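Local coordinates for D-alanyl-D-alanine carboxypeptidase (Streptococcus pneumoniae R6, PDB 1XP4), which probably removes the C-terminal D-alanine from sugar-peptide precursors of the cell wall, as a serine-type carboxypeptidase of the peptidase S11 family, at residues A[48-53]-A[180-186]; A[188-192]-A[220-224]; A[134-138]-A[172-176]; A[66-72]-A[110-115]; A[247-251]-A[266-271]. All coordinates share one frame; numbering follows the deposited sequence.

Contact 1. Residues A[48-53]-A[180-186]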
# COMPACT_ATOMS: atom_id res chain seq x y z
N VAL A 48 7.41 5.28 6.42
CA VAL A 48 8.27 4.34 5.74
C VAL A 48 8.46 4.64 4.25
O VAL A 48 9.48 4.28 3.66
CB VAL A 48 7.71 2.90 5.95
CG1 VAL A 48 8.15 1.98 4.83
CG2 VAL A 48 8.19 2.36 7.29
N TYR A 49 7.49 5.33 3.63
CA TYR A 49 7.60 5.68 2.22
C TYR A 49 8.68 6.72 2.03
O TYR A 49 9.41 6.69 1.04
CB TYR A 49 6.29 6.25 1.67
CG TYR A 49 6.30 6.41 0.17
CD1 TYR A 49 5.94 5.35 -0.67
CD2 TYR A 49 6.68 7.62 -0.42
CE1 TYR A 49 5.94 5.49 -2.06
CE2 TYR A 49 6.69 7.77 -1.82
CZ TYR A 49 6.31 6.70 -2.63
OH TYR A 49 6.29 6.83 -4.00
N LEU A 50 8.78 7.67 2.95
CA LEU A 50 9.79 8.69 2.82
C LEU A 50 11.18 8.10 3.06
O LEU A 50 12.18 8.58 2.51
CB LEU A 50 9.50 9.85 3.78
CG LEU A 50 8.17 10.57 3.53
CD1 LEU A 50 7.97 11.67 4.56
CD2 LEU A 50 8.14 11.15 2.12
N VAL A 51 11.23 7.04 3.86
CA VAL A 51 12.48 6.36 4.18
C VAL A 51 13.04 5.62 2.97
O VAL A 51 14.24 5.66 2.70
CB VAL A 51 12.29 5.34 5.31
CG1 VAL A 51 13.61 4.68 5.63
CG2 VAL A 51 11.74 6.03 6.55
N TYR A 52 12.16 4.93 2.24
CA TYR A 52 12.59 4.21 1.04
C TYR A 52 12.97 5.24 -0.02
O TYR A 52 13.89 5.02 -0.81
CB TYR A 52 11.48 3.30 0.52
CG TYR A 52 11.41 1.95 1.21
CD1 TYR A 52 12.38 0.98 0.97
CD2 TYR A 52 10.40 1.66 2.12
CE1 TYR A 52 12.34 -0.26 1.62
CE2 TYR A 52 10.36 0.43 2.78
CZ TYR A 52 11.33 -0.52 2.53
OH TYR A 52 11.29 -1.73 3.18
N GLU A 53 12.28 6.37 -0.02
CA GLU A 53 12.56 7.43 -0.97
C GLU A 53 13.94 8.04 -0.70
O GLU A 53 14.58 8.56 -1.60
CB GLU A 53 11.49 8.51 -0.91
CG GLU A 53 11.60 9.52 -2.03
CD GLU A 53 10.40 10.44 -2.10
OE1 GLU A 53 10.23 11.27 -1.18
OE2 GLU A 53 9.62 10.32 -3.07
N LEU A 180 2.94 2.69 -1.84
CA LEU A 180 4.09 2.10 -1.19
C LEU A 180 4.44 0.74 -1.82
O LEU A 180 5.57 0.54 -2.27
CB LEU A 180 3.83 1.92 0.31
CG LEU A 180 4.94 1.20 1.07
CD1 LEU A 180 6.26 1.92 0.88
CD2 LEU A 180 4.59 1.12 2.54
N ILE A 181 3.48 -0.18 -1.86
CA ILE A 181 3.72 -1.51 -2.42
C ILE A 181 4.14 -1.49 -3.89
O ILE A 181 5.04 -2.23 -4.29
CB ILE A 181 2.46 -2.39 -2.29
CG1 ILE A 181 2.19 -2.69 -0.83
CG2 ILE A 181 2.65 -3.69 -3.07
CD1 ILE A 181 0.92 -3.50 -0.60
N LYS A 182 3.50 -0.64 -4.69
CA LYS A 182 3.82 -0.55 -6.10
C LYS A 182 5.19 0.06 -6.39
O LYS A 182 5.88 -0.38 -7.31
CB LYS A 182 2.75 0.26 -6.83
CG LYS A 182 1.85 -0.58 -7.70
CD LYS A 182 0.66 0.24 -8.15
CE LYS A 182 -0.03 -0.42 -9.31
NZ LYS A 182 0.90 -0.52 -10.47
N LYS A 183 5.58 1.07 -5.62
CA LYS A 183 6.85 1.75 -5.80
C LYS A 183 8.03 1.08 -5.08
O LYS A 183 9.17 1.13 -5.55
CB LYS A 183 6.71 3.21 -5.36
CG LYS A 183 7.99 4.03 -5.39
CD LYS A 183 8.53 4.17 -6.78
CE LYS A 183 9.79 5.02 -6.79
NZ LYS A 183 10.50 4.96 -8.11
N TYR A 184 7.75 0.46 -3.93
CA TYR A 184 8.78 -0.21 -3.14
C TYR A 184 8.31 -1.60 -2.72
O TYR A 184 8.01 -1.85 -1.55
CB TYR A 184 9.13 0.63 -1.91
CG TYR A 184 9.65 2.01 -2.26
CD1 TYR A 184 10.91 2.19 -2.82
CD2 TYR A 184 8.84 3.14 -2.07
CE1 TYR A 184 11.36 3.45 -3.19
CE2 TYR A 184 9.28 4.40 -2.44
CZ TYR A 184 10.54 4.55 -3.01
OH TYR A 184 10.97 5.80 -3.41
N PRO A 185 8.23 -2.53 -3.68
CA PRO A 185 7.79 -3.90 -3.41
C PRO A 185 8.63 -4.55 -2.31
O PRO A 185 8.18 -5.50 -1.68
CB PRO A 185 7.99 -4.59 -4.75
CG PRO A 185 7.82 -3.49 -5.73
CD PRO A 185 8.58 -2.36 -5.10
N GLN A 186 9.84 -4.03 -2.11
CA GLN A 186 10.77 -4.56 -1.11
C GLN A 186 10.17 -4.57 0.29
O GLN A 186 10.40 -5.49 1.07
CB GLN A 186 12.05 -3.72 -1.04
CG GLN A 186 12.57 -3.25 -2.37
CD GLN A 186 12.18 -1.82 -2.68
OE1 GLN A 186 11.49 -1.56 -3.66
NE2 GLN A 186 12.64 -0.89 -1.86
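The Tyr184 ring is met on both faces: Tyr52 CB lies over the centre of one, and CG of Lys183, its own neighbour in the chain, nearer the rim of the other. Tyr52 CB sits 3.4 Å from the Tyr184 ring centroid, only 7° off the ring normal, a CH-pi contact that places the methylene almost at the middle. The Tyr52 and Tyr184 rings are themselves nearly parallel but slid apart, with little overlap. At its rim Tyr184 meets Tyr49 in a T-shaped pair, its edge directed at the Tyr49 face, with centroids 5.2 Å apart and planes at 72°; Tyr49 CE1 and Tyr184 CE2 come to 3.5 Å. Near the plane of the Tyr49 ring, Leu180 CD1 packs at 3.8 Å from Tyr49 CD1. Pointing CG of Tyr49 away from its backbone N (chi1 -171°) swings this ring across to Leu180 and the bent chain of Lys183, whose CG lies 3.6 Å from Tyr49 OH. Gln186 NE2 approaches Tyr52 CD1 at 3.4 Å, amide and ring being close to perpendicular. The hydroxyl of Tyr184 reaches beyond these residues to hydrogen-bond Glu56 and passes Glu53 CA on the way, while the carboxylate of Glu53 pairs with Lys130. Trp134 adds a further edge-to-face neighbour to Tyr49. The result is a buried aromatic cluster that fastens the end of helix 170-183 to helix 44-57, the helix that starts with the predicted catalytic Lys44, as in the SxxK helix of penicillin-binding enzymes.

Contact 2. Residues A[188-192]-A[220-224]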
# COMPACT_ATOMS: atom_id res chain seq x y z
N LEU A 188 7.58 -5.42 1.37
CA LEU A 188 6.90 -6.66 1.68
C LEU A 188 7.85 -7.69 2.28
O LEU A 188 7.44 -8.53 3.06
CB LEU A 188 6.21 -7.23 0.44
CG LEU A 188 4.99 -6.45 -0.07
CD1 LEU A 188 4.42 -7.15 -1.30
CD2 LEU A 188 3.92 -6.35 1.03
N GLU A 189 9.13 -7.63 1.91
CA GLU A 189 10.10 -8.57 2.46
C GLU A 189 10.29 -8.33 3.96
O GLU A 189 10.91 -9.13 4.65
CB GLU A 189 11.45 -8.46 1.75
CG GLU A 189 11.42 -8.95 0.31
CD GLU A 189 10.82 -10.34 0.17
OE1 GLU A 189 11.42 -11.32 0.68
OE2 GLU A 189 9.73 -10.46 -0.44
N ILE A 190 9.75 -7.24 4.46
CA ILE A 190 9.87 -6.96 5.88
C ILE A 190 8.55 -7.32 6.58
O ILE A 190 8.52 -8.22 7.40
CB ILE A 190 10.21 -5.47 6.15
CG1 ILE A 190 11.55 -5.11 5.50
CG2 ILE A 190 10.27 -5.21 7.65
CD1 ILE A 190 11.89 -3.65 5.56
N THR A 191 7.47 -6.63 6.22
CA THR A 191 6.14 -6.85 6.81
C THR A 191 5.80 -8.35 6.86
O THR A 191 5.12 -8.83 7.77
CB THR A 191 5.04 -6.09 6.02
OG1 THR A 191 4.99 -6.56 4.66
CG2 THR A 191 5.32 -4.59 6.01
N LYS A 192 6.30 -9.06 5.87
CA LYS A 192 6.12 -10.49 5.70
C LYS A 192 6.62 -11.28 6.93
O LYS A 192 5.93 -12.15 7.44
CB LYS A 192 6.91 -10.90 4.45
CG LYS A 192 6.72 -12.29 3.90
CD LYS A 192 7.64 -12.46 2.69
CE LYS A 192 7.40 -13.76 1.92
NZ LYS A 192 6.10 -13.80 1.20
N PHE A 220 -1.17 -13.93 2.90
CA PHE A 220 -0.87 -12.64 3.52
C PHE A 220 0.64 -12.42 3.62
O PHE A 220 1.44 -13.35 3.53
CB PHE A 220 -1.54 -12.60 4.91
CG PHE A 220 -2.87 -11.90 4.88
CD1 PHE A 220 -4.02 -12.63 4.63
CD2 PHE A 220 -2.96 -10.51 4.94
CE1 PHE A 220 -5.21 -11.98 4.34
CE2 PHE A 220 -4.17 -9.88 4.67
CZ PHE A 220 -5.30 -10.61 4.35
N ASP A 221 1.03 -11.13 3.69
CA ASP A 221 2.43 -10.73 3.92
C ASP A 221 2.51 -9.22 4.24
O ASP A 221 3.53 -8.59 4.06
CB ASP A 221 3.31 -11.06 2.70
CG ASP A 221 2.67 -10.61 1.40
OD1 ASP A 221 1.51 -10.25 1.40
OD2 ASP A 221 3.34 -10.66 0.37
N GLY A 222 1.36 -8.66 4.66
CA GLY A 222 1.37 -7.26 5.12
C GLY A 222 0.04 -6.90 5.79
O GLY A 222 -0.87 -7.70 5.84
N LEU A 223 -0.08 -5.65 6.29
CA LEU A 223 0.86 -4.58 5.95
C LEU A 223 1.26 -3.75 7.17
O LEU A 223 2.40 -3.35 7.33
CB LEU A 223 0.17 -3.66 4.94
CG LEU A 223 1.14 -2.71 4.24
CD1 LEU A 223 2.18 -3.46 3.41
CD2 LEU A 223 0.44 -1.74 3.29
N LYS A 224 0.24 -3.43 8.01
CA LYS A 224 0.48 -2.62 9.21
C LYS A 224 -0.74 -2.55 10.14
O LYS A 224 -1.82 -2.15 9.75
CB LYS A 224 0.86 -1.20 8.83
CG LYS A 224 1.47 -0.45 10.02
CD LYS A 224 2.80 -1.02 10.47
CE LYS A 224 3.17 -0.60 11.89
NZ LYS A 224 2.07 -0.99 12.77
O HOH W 1 6.25 -11.38 -0.73
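Thr191 and Asp221 make the close part of this contact: the threonine hydroxyl OG1 donates to the backbone oxygen O of Asp221 at 2.6 Å, in the carbonyl plane and at a C=O...donor angle of 149°. A chi1 of 61° sets OG1 between the backbone N and the carbonyl carbon of Thr191, facing the strand, and leaves the methyl CG2 to lie 3.4 Å from Leu223 O. Leu188 fills in beside it, its CD2 touching both Asp221 O at 3.8 Å and Leu223 CD1 at 4.1 Å. Gly222 lies next to the hydroxyl, its CA 3.7 Å from Thr191 OG1. Strand 220-228 is an outermost strand of the five-stranded antiparallel sheet of the penicillin-recognising fold, and it carries a classic beta bulge where Leu223 and Lys224 both face Val236. Lys224, the predicted substrate-binding residue, turns away from the short helix 188-191 toward Ser41, Lys44 and Ser104. The other end of the contact is looser and wetter. Lys192 slants across Asp221, CG against CB, and bends at its last torsion, yet its NZ stays 4.3 Å from Asp221 OD2, beyond a salt bridge. A water spans that interval, accepting from Lys192 NZ and donating to Asp221 OD2. The stronger claim on the carboxylate comes from Arg245, on strand 244-253, which forms a salt bridge with OD1; the aspartate side chain also touches Thr238 of strand 234-241.

Contact 3. Residues A[134-138]-A[172-176]; sequences WGIQD and DVAIV
Ile136 is the centre of the first shell, its two branches serving different partners on helix 170-183. The CD1 tip slides past Ile175 and rests 3.9 Å from Ile175 CG2 and 4.0 Å from Val176 CG2. The other methyl, CG2, lies against the carboxylate of Asp172. Because CG1 of Ile136 points away from the carbonyl carbon (chi1 -61°), CD1 is carried in between Ile175 and Val176. Trp134 adds to the same apolar patch: its CB touches Ile175 CG2, and CZ3 of its six-membered ring reaches Val176 CG2 at 4.0 Å, Trp134 and Val176 crossing at about a right angle. At the polar end the carboxylates of Asp138 and Asp172 approach from opposite directions with planes 72° apart, Asp138 OD1 lying 2.5 Å from Asp172 OD2. A second layer fixes these groups: Ser169 OG bonds the backbone N of Asp172, and Leu131 backs both Ile136 and Val176. Gly135, at a positive phi of 86°, turns the chain between Trp134 and Ile136, which lets both side chains face the helix. That turn is a Schellman motif ending helix 120-133, so the contact docks a helix terminus and the loop after it on helix 170-183 of the carboxypeptidase domain.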
# COMPACT_ATOMS: atom_id res chain seq x y z
N TRP A 134 -0.02 12.78 -3.78
CA TRP A 134 -0.87 11.64 -4.06
C TRP A 134 -2.35 11.99 -4.23
O TRP A 134 -3.17 11.11 -4.47
CB TRP A 134 -0.70 10.60 -2.96
CG TRP A 134 0.69 10.01 -2.90
CD1 TRP A 134 1.55 9.85 -3.95
CD2 TRP A 134 1.32 9.40 -1.77
NE1 TRP A 134 2.67 9.17 -3.54
CE2 TRP A 134 2.56 8.88 -2.21
CE3 TRP A 134 0.95 9.23 -0.43
CZ2 TRP A 134 3.44 8.21 -1.35
CZ3 TRP A 134 1.83 8.57 0.43
CH2 TRP A 134 3.06 8.06 -0.04
N GLY A 135 -2.69 13.26 -4.12
CA GLY A 135 -4.08 13.64 -4.29
C GLY A 135 -4.92 13.52 -3.03
O GLY A 135 -6.14 13.63 -3.08
N ILE A 136 -4.27 13.27 -1.90
CA ILE A 136 -4.99 13.17 -0.64
C ILE A 136 -4.93 14.55 -0.01
O ILE A 136 -3.86 14.99 0.40
CB ILE A 136 -4.33 12.13 0.29
CG1 ILE A 136 -4.35 10.76 -0.38
CG2 ILE A 136 -5.06 12.11 1.64
CD1 ILE A 136 -3.59 9.71 0.38
N GLN A 137 -6.06 15.22 0.07
CA GLN A 137 -6.09 16.56 0.63
C GLN A 137 -7.00 16.71 1.84
O GLN A 137 -7.37 17.82 2.21
CB GLN A 137 -6.48 17.57 -0.46
CG GLN A 137 -7.60 17.09 -1.37
CD GLN A 137 -7.78 17.97 -2.60
OE1 GLN A 137 -6.85 18.13 -3.40
NE2 GLN A 137 -8.97 18.53 -2.76
N ASP A 138 -7.35 15.60 2.46
CA ASP A 138 -8.22 15.65 3.62
C ASP A 138 -7.54 15.06 4.85
O ASP A 138 -8.16 14.86 5.89
CB ASP A 138 -9.52 14.91 3.32
CG ASP A 138 -9.34 13.41 3.15
OD1 ASP A 138 -8.22 12.98 2.77
OD2 ASP A 138 -10.32 12.67 3.39
N ASP A 172 -8.07 6.98 1.62
CA ASP A 172 -6.75 7.59 1.65
C ASP A 172 -5.68 6.54 1.99
O ASP A 172 -4.64 6.47 1.33
CB ASP A 172 -6.70 8.70 2.70
CG ASP A 172 -7.51 9.91 2.29
OD1 ASP A 172 -7.53 10.23 1.09
OD2 ASP A 172 -8.10 10.56 3.18
N VAL A 173 -5.95 5.72 3.00
CA VAL A 173 -5.00 4.69 3.40
C VAL A 173 -4.72 3.73 2.25
O VAL A 173 -3.56 3.37 2.01
CB VAL A 173 -5.53 3.89 4.60
CG1 VAL A 173 -4.52 2.84 5.00
CG2 VAL A 173 -5.77 4.82 5.78
N ALA A 174 -5.77 3.33 1.54
CA ALA A 174 -5.63 2.43 0.40
C ALA A 174 -4.61 3.02 -0.57
O ALA A 174 -3.69 2.34 -1.03
CB ALA A 174 -6.96 2.25 -0.29
N ILE A 175 -4.78 4.30 -0.89
CA ILE A 175 -3.87 4.98 -1.80
C ILE A 175 -2.44 4.85 -1.27
O ILE A 175 -1.54 4.40 -1.98
CB ILE A 175 -4.29 6.47 -1.96
CG1 ILE A 175 -5.60 6.53 -2.77
CG2 ILE A 175 -3.17 7.27 -2.62
CD1 ILE A 175 -6.23 7.93 -2.94
N VAL A 176 -2.23 5.22 -0.01
CA VAL A 176 -0.92 5.13 0.61
C VAL A 176 -0.34 3.71 0.48
O VAL A 176 0.77 3.52 -0.02
CB VAL A 176 -1.01 5.49 2.11
CG1 VAL A 176 0.32 5.18 2.81
CG2 VAL A 176 -1.37 6.97 2.26

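Contact 4. Residues A[66-72]-A[110-115]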
# COMPACT_ATOMS: atom_id res chain seq x y z
N VAL A 66 22.13 5.23 12.96
CA VAL A 66 21.21 6.30 13.31
C VAL A 66 21.18 6.50 14.82
O VAL A 66 20.86 5.58 15.57
CB VAL A 66 19.77 6.01 12.82
CG1 VAL A 66 18.85 7.16 13.20
CG2 VAL A 66 19.74 5.82 11.32
N ASP A 67 21.51 7.72 15.25
CA ASP A 67 21.51 8.08 16.67
C ASP A 67 20.08 8.14 17.18
O ASP A 67 19.14 8.41 16.43
CB ASP A 67 22.19 9.45 16.88
CG ASP A 67 22.02 9.99 18.29
OD1 ASP A 67 22.58 9.41 19.25
OD2 ASP A 67 21.32 11.02 18.44
N ILE A 68 19.92 7.90 18.47
CA ILE A 68 18.60 7.92 19.08
C ILE A 68 18.57 8.95 20.20
O ILE A 68 18.94 8.68 21.32
CB ILE A 68 18.27 6.49 19.55
CG1 ILE A 68 18.12 5.62 18.29
CG2 ILE A 68 16.99 6.46 20.37
CD1 ILE A 68 17.95 4.16 18.55
N SER A 69 18.12 10.16 19.86
CA SER A 69 18.07 11.28 20.80
C SER A 69 17.19 11.09 22.03
O SER A 69 16.43 10.14 22.13
CB SER A 69 17.65 12.57 20.08
OG SER A 69 16.35 12.44 19.52
N ASP A 70 17.33 12.03 22.97
CA ASP A 70 16.59 12.01 24.22
C ASP A 70 15.09 11.71 24.07
O ASP A 70 14.57 10.77 24.69
CB ASP A 70 16.75 13.34 24.95
CG ASP A 70 18.21 13.71 25.18
OD1 ASP A 70 19.06 12.80 25.29
OD2 ASP A 70 18.49 14.93 25.28
N TYR A 71 14.41 12.51 23.26
CA TYR A 71 12.98 12.35 23.02
C TYR A 71 12.57 10.92 22.63
O TYR A 71 11.73 10.31 23.30
CB TYR A 71 12.53 13.36 21.95
CG TYR A 71 11.24 13.07 21.22
CD1 TYR A 71 10.10 12.62 21.90
CD2 TYR A 71 11.13 13.29 19.84
CE1 TYR A 71 8.89 12.40 21.22
CE2 TYR A 71 9.94 13.08 19.16
CZ TYR A 71 8.82 12.64 19.85
OH TYR A 71 7.64 12.42 19.17
N PRO A 72 13.17 10.36 21.57
CA PRO A 72 12.79 9.00 21.19
C PRO A 72 13.29 7.98 22.20
O PRO A 72 12.65 6.97 22.45
CB PRO A 72 13.46 8.81 19.83
CG PRO A 72 13.60 10.20 19.32
CD PRO A 72 14.04 10.95 20.54
N ILE A 110 10.38 7.61 14.94
CA ILE A 110 10.89 8.94 15.24
C ILE A 110 12.35 9.05 14.84
O ILE A 110 12.74 9.97 14.12
CB ILE A 110 10.74 9.26 16.74
CG1 ILE A 110 9.26 9.22 17.13
CG2 ILE A 110 11.32 10.63 17.03
CD1 ILE A 110 9.01 9.48 18.60
N ALA A 111 13.17 8.11 15.31
CA ALA A 111 14.59 8.12 14.98
C ALA A 111 14.82 8.28 13.47
O ALA A 111 15.58 9.15 13.04
CB ALA A 111 15.25 6.84 15.49
N LEU A 112 14.17 7.45 12.67
CA LEU A 112 14.32 7.52 11.22
C LEU A 112 13.95 8.91 10.69
O LEU A 112 14.63 9.45 9.80
CB LEU A 112 13.43 6.46 10.55
CG LEU A 112 13.91 5.01 10.66
CD1 LEU A 112 12.80 4.06 10.23
CD2 LEU A 112 15.15 4.83 9.80
N ALA A 113 12.88 9.48 11.24
CA ALA A 113 12.40 10.79 10.84
C ALA A 113 13.41 11.90 11.10
O ALA A 113 13.66 12.74 10.24
CB ALA A 113 11.08 11.10 11.55
N GLU A 114 14.00 11.90 12.30
CA GLU A 114 14.99 12.92 12.65
C GLU A 114 16.21 12.76 11.77
O GLU A 114 16.86 13.73 11.40
CB GLU A 114 15.41 12.79 14.11
CG GLU A 114 14.30 13.02 15.11
CD GLU A 114 14.84 13.26 16.50
OE1 GLU A 114 15.85 12.61 16.86
OE2 GLU A 114 14.26 14.09 17.23
N LYS A 115 16.52 11.51 11.43
CA LYS A 115 17.65 11.22 10.58
C LYS A 115 17.43 11.77 9.17
O LYS A 115 18.37 12.27 8.55
CB LYS A 115 17.87 9.71 10.49
CG LYS A 115 19.08 9.31 9.67
CD LYS A 115 20.36 9.81 10.33
CE LYS A 115 21.60 9.19 9.71
NZ LYS A 115 22.84 9.75 10.30
O HOH W 2 16.56 9.88 17.24
O HOH W 3 17.82 10.07 14.49
O HOH W 4 22.19 10.07 13.35
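The chain at Val66 to Pro72 leaves strand 65-67, crosses a short loop and enters helix 70-74 while running past helix 106-117, with CA atoms nearest at Ile68 and Ala111, 5.7 Å apart. Val66 sets both methyls across the aliphatic part of Lys115, CG1 coming to 3.8 Å from Lys115 CB. Ile68 CG1 touches Ala111 CB, where the small side chain lets the loop come close to the helix. At the other end Ile110 splits its branches: CG2 packs on Pro72 CG and on the Tyr71 ring, while CD1 reaches Tyr71 CZ and OH, the tyrosine and isoleucine side chains crossing at roughly a right angle. The hydroxyl of Tyr71 goes on to hydrogen-bond Glu120. Between these apolar ends Ser69 OG donates to Glu114 OE1 at 2.7 Å, on the syn side of the carboxylate and 16° out of its plane. Ser69 OG gets there by standing between its backbone N and carbonyl carbon (chi1 62°), and Glu114 by stretching out its chain. A water accepts from Ser69 N at 3.1 Å and lies 2.8 Å from Glu114 OE1. Another lies between Asp67 O and Ala111 O, 2.9 Å from the former, and a third accepts from both Asp67 N and Lys115 NZ. Backbone groups of Asp67 and Ser69 thus meet the helix through water, and Glu114 OE1, held by a hydroxyl and a water, would probably remain charged at this partly open margin of the domain.

Contact 5. Residues A[247-251]-A[266-271]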
# COMPACT_ATOMS: atom_id res chain seq x y z
N ILE A 247 -5.47 -5.18 -1.44
CA ILE A 247 -5.06 -4.33 -0.34
C ILE A 247 -6.31 -4.12 0.48
O ILE A 247 -7.36 -3.76 -0.04
CB ILE A 247 -4.53 -2.98 -0.80
CG1 ILE A 247 -3.25 -3.18 -1.62
CG2 ILE A 247 -4.24 -2.11 0.42
CD1 ILE A 247 -2.52 -1.89 -1.94
N THR A 248 -6.18 -4.39 1.78
CA THR A 248 -7.28 -4.31 2.72
C THR A 248 -7.07 -3.25 3.80
O THR A 248 -6.00 -3.16 4.40
CB THR A 248 -7.49 -5.70 3.37
OG1 THR A 248 -8.38 -6.47 2.56
CG2 THR A 248 -8.05 -5.59 4.79
N VAL A 249 -8.11 -2.46 4.04
CA VAL A 249 -8.04 -1.52 5.12
C VAL A 249 -9.27 -1.65 6.00
O VAL A 249 -10.38 -1.39 5.62
CB VAL A 249 -7.97 -0.15 4.48
CG1 VAL A 249 -7.79 0.91 5.54
CG2 VAL A 249 -6.81 -0.09 3.49
N VAL A 250 -9.07 -2.17 7.22
CA VAL A 250 -10.15 -2.29 8.20
C VAL A 250 -9.82 -1.34 9.38
O VAL A 250 -8.94 -1.62 10.17
CB VAL A 250 -10.16 -3.75 8.69
CG1 VAL A 250 -10.82 -3.88 10.07
CG2 VAL A 250 -10.87 -4.70 7.74
N LEU A 251 -10.54 -0.18 9.53
CA LEU A 251 -10.18 0.69 10.69
C LEU A 251 -11.33 1.20 11.53
O LEU A 251 -11.51 2.40 11.70
CB LEU A 251 -9.42 1.96 10.30
CG LEU A 251 -9.17 2.17 8.82
CD1 LEU A 251 -9.75 3.49 8.33
CD2 LEU A 251 -7.69 2.27 8.56
N ALA A 266 -12.07 -10.08 10.85
CA ALA A 266 -12.85 -9.20 10.01
C ALA A 266 -12.23 -9.11 8.62
O ALA A 266 -12.94 -9.08 7.62
CB ALA A 266 -12.91 -7.81 10.63
N THR A 267 -10.90 -9.08 8.57
CA THR A 267 -10.17 -9.02 7.30
C THR A 267 -10.36 -10.34 6.58
O THR A 267 -10.67 -10.37 5.39
CB THR A 267 -8.65 -8.79 7.49
OG1 THR A 267 -8.42 -7.52 8.10
CG2 THR A 267 -7.94 -8.84 6.14
N SER A 268 -10.16 -11.43 7.30
CA SER A 268 -10.34 -12.75 6.71
C SER A 268 -11.77 -12.82 6.18
O SER A 268 -12.04 -13.42 5.14
CB SER A 268 -10.11 -13.84 7.75
OG SER A 268 -10.08 -15.11 7.13
N SER A 269 -12.69 -12.18 6.89
CA SER A 269 -14.09 -12.18 6.48
C SER A 269 -14.27 -11.41 5.19
O SER A 269 -15.01 -11.83 4.29
CB SER A 269 -14.95 -11.54 7.57
OG SER A 269 -16.30 -11.50 7.16
N LEU A 270 -13.58 -10.28 5.09
CA LEU A 270 -13.63 -9.43 3.91
C LEU A 270 -13.08 -10.14 2.68
O LEU A 270 -13.57 -9.95 1.57
CB LEU A 270 -12.86 -8.13 4.17
CG LEU A 270 -12.62 -7.13 3.03
CD1 LEU A 270 -13.88 -6.88 2.23
CD2 LEU A 270 -12.09 -5.83 3.61
N MSE A 271 -12.06 -10.98 2.88
CA MSE A 271 -11.45 -11.69 1.77
C MSE A 271 -12.28 -12.85 1.24
O MSE A 271 -12.20 -13.18 0.05
CB MSE A 271 -10.05 -12.15 2.14
CG MSE A 271 -9.07 -10.99 2.31
SE MSE A 271 -8.47 -10.14 0.67
CE MSE A 271 -9.84 -10.64 -0.57
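Thr248, Val250 and Thr267 carry this contact, two alternate residues of a strand against one of a helix. Thr248 CG2 meets Thr267 CG2 at 3.5 Å, methyl on methyl, the side chains crossing at a slant. A chi1 of -64° in Thr267 turns its methyl to Thr248 and brings its hydroxyl beside Val250, OG1 lying 3.8 Å from Val250 CG2. That hydroxyl is already bonded to Arg263 O one turn earlier in the helix, which fixes its rotation. The segments belong to the central strand of the five-stranded antiparallel sheet and to helix 262-277, which lies across one sheet face; the axes of 247-251 and 266-271 come within 9.3 Å, with N-to-C directions at 135°. Val249, pointing the other way, rests on helix 170-183, so the sheet is layered between helices as in other members of the penicillin-recognising fold. Farther along the helix, Leu270 points its CD2 end-on at Thr248 OG1, at 3.9 Å, and the selenium SE of Met271, a selenomethionine, passes the same oxygen at 4.1 Å. At the other end Val250 CG1 is 4.5 Å from Ala266 CB, a wider and looser approach than the threonine pair.

Overall arrangement
Contacts 1, 2, 3 and 5 are buried, whereas contact 4 lies at the margin, its centre about 25 Å from that of the chain, and relies most on water. Contacts 1 and 3 share helix 170-183 and meet where Tyr49 touches Trp134; aromatic rings dominate the first, branched aliphatic groups and two acids the second. The same helix bears on the sheet: Val173 packs against Val249 of contact 5, and Ile181 against Ile247. Contacts 2 and 5 reach that sheet at its edge and centre, one by a hydroxyl-to-backbone bond, the other by methyl packing, and touch through Phe220 and Thr267. Tyr52 and Ile190 join contacts 1 and 2.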